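Local coordinates for bacterial transferase hexapeptide (Three repeats) family protein (Acinetobacter baumannii, PDB 4M9C) that probably acts as an acetyltransferase in the biosynthesis of UDP-N,N'-diacetylbacillosamine, joining a Rossmann-type domain to a left-handed beta-helix, at residues L54-I57 with H63-V66. Sequence-based numbering, arbitrary orientation.
Sequences LDFI and HKAV
Phe56 pushes the far end of its ring between Lys64 and Val66, which point the same way from strand 63-68 toward the helix. With CG anti to the backbone N (chi1 173°), the phenylalanine stretches out from helix 53-58, so that CE1 and CZ do the touching. On one side CG2 of Val66 lies 3.7 Å from CZ, the two side chains meeting at a slant. On the other, the methylene chain of Lys64 runs past the ring in the opposite direction, with CD 4.0 Å from Phe56 CE1. The carbonyl of Ala65 also comes near the ring end, its O 4.0 Å from Phe56 CZ. Ile4 and Ile36, from two neighbouring strands of the sheet, pack on the same ring.

Beyond the ring Lys64 turns to polar company. Its chain is extended as far as CE, then bends at chi4 (70°) and brings NZ to the main-chain O of Ile57, a weak hydrogen bond of 3.1 Å. CE lies no farther from that oxygen, 3.1 Å from Ile57 O, so the carbonyl sits beside the end of the chain rather than ahead of it, and CE is also 3.3 Å from the carbonyl O of Phe56. Lys59 O, just past the helix, accepts a second weak bond from NZ. Ile57 thus meets the lysine through its carbonyl, while its CB points away from the strand and its side chain packs on Asp86 and Val88.

The contact belongs to a beta-alpha-beta crossover of the Rossmann-type domain: strand 48-51, this short helix, then strand 63-68, three places across the sheet. One lysine serves both halves of the interface, its methylenes lining the apolar ring and its ammonium lying by carbonyls at the helix's C-terminal end, where the helix dipole would probably favour a positive charge.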
loop_
_atom_site.group_PDB
_atom_site.type_symbol
_atom_site.label_atom_id
_atom_site.label_comp_id
_atom_site.label_asym_id
_atom_site.label_seq_id
_atom_site.Cartn_x
_atom_site.Cartn_y
_atom_site.Cartn_z
ATOM N N LEU A 54 -27.532 -12.438 22.671
ATOM C CA LEU A 54 -28.659 -12.217 23.571
ATOM C C LEU A 54 -28.297 -11.294 24.717
ATOM O O LEU A 54 -29.063 -10.396 25.044
ATOM C CB LEU A 54 -29.216 -13.541 24.112
ATOM C CG LEU A 54 -30.128 -14.254 23.110
ATOM C CD1 LEU A 54 -30.376 -15.716 23.498
ATOM C CD2 LEU A 54 -31.436 -13.484 22.958
ATOM N N ASP A 55 -27.135 -11.512 25.328
ATOM C CA ASP A 55 -26.707 -10.656 26.435
ATOM C C ASP A 55 -26.438 -9.226 25.970
ATOM O O ASP A 55 -26.794 -8.269 26.654
ATOM C CB ASP A 55 -25.495 -11.246 27.163
ATOM C CG ASP A 55 -25.860 -12.477 27.988
ATOM O OD1 ASP A 55 -26.956 -12.483 28.601
ATOM O OD2 ASP A 55 -25.066 -13.444 28.011
ATOM N N PHE A 56 -25.832 -9.083 24.797
ATOM C CA PHE A 56 -25.620 -7.754 24.242
ATOM C C PHE A 56 -26.958 -7.044 24.078
ATOM O O PHE A 56 -27.132 -5.923 24.534
ATOM C CB PHE A 56 -24.897 -7.829 22.890
ATOM C CG PHE A 56 -24.787 -6.498 22.191
ATOM C CD1 PHE A 56 -25.705 -6.131 21.218
ATOM C CD2 PHE A 56 -23.774 -5.616 22.517
ATOM C CE1 PHE A 56 -25.607 -4.911 20.568
ATOM C CE2 PHE A 56 -23.661 -4.393 21.869
ATOM C CZ PHE A 56 -24.582 -4.040 20.896
ATOM N N ILE A 57 -27.905 -7.710 23.424
ATOM C CA ILE A 57 -29.221 -7.130 23.193
ATOM C C ILE A 57 -29.932 -6.813 24.512
ATOM O O ILE A 57 -30.698 -5.853 24.599
ATOM C CB ILE A 57 -30.107 -8.080 22.367
ATOM C CG1 ILE A 57 -29.597 -8.175 20.928
ATOM C CG2 ILE A 57 -31.548 -7.608 22.383
ATOM C CD1 ILE A 57 -29.633 -6.861 20.180
ATOM N N HIS A 63 -29.532 3.190 23.339
ATOM C CA HIS A 63 -29.123 2.944 21.963
ATOM C C HIS A 63 -28.028 1.892 21.854
ATOM O O HIS A 63 -27.072 1.888 22.630
ATOM C CB HIS A 63 -28.685 4.252 21.307
ATOM C CG HIS A 63 -29.754 5.297 21.301
ATOM N ND1 HIS A 63 -29.862 6.256 22.284
ATOM C CD2 HIS A 63 -30.779 5.520 20.443
ATOM C CE1 HIS A 63 -30.899 7.034 22.024
ATOM N NE2 HIS A 63 -31.471 6.609 20.913
ATOM N N LYS A 64 -28.193 0.987 20.896
ATOM C CA LYS A 64 -27.187 -0.026 20.621
ATOM C C LYS A 64 -26.768 0.060 19.150
ATOM O O LYS A 64 -27.607 0.227 18.263
ATOM C CB LYS A 64 -27.709 -1.428 20.963
ATOM C CG LYS A 64 -28.201 -1.597 22.413
ATOM C CD LYS A 64 -28.405 -3.054 22.760
ATOM C CE LYS A 64 -29.027 -3.232 24.149
ATOM N NZ LYS A 64 -30.443 -2.775 24.156
ATOM N N ALA A 65 -25.466 -0.035 18.903
ATOM C CA ALA A 65 -24.924 0.023 17.547
ATOM C C ALA A 65 -23.835 -1.034 17.376
ATOM O O ALA A 65 -23.118 -1.376 18.324
ATOM C CB ALA A 65 -24.373 1.418 17.256
ATOM N N VAL A 66 -23.710 -1.555 16.165
ATOM C CA VAL A 66 -22.773 -2.640 15.927
ATOM C C VAL A 66 -21.997 -2.447 14.624
ATOM O O VAL A 66 -22.546 -1.990 13.624
ATOM C CB VAL A 66 -23.513 -3.993 15.901
ATOM C CG1 VAL A 66 -22.663 -5.079 15.228
ATOM C CG2 VAL A 66 -23.922 -4.407 17.316
#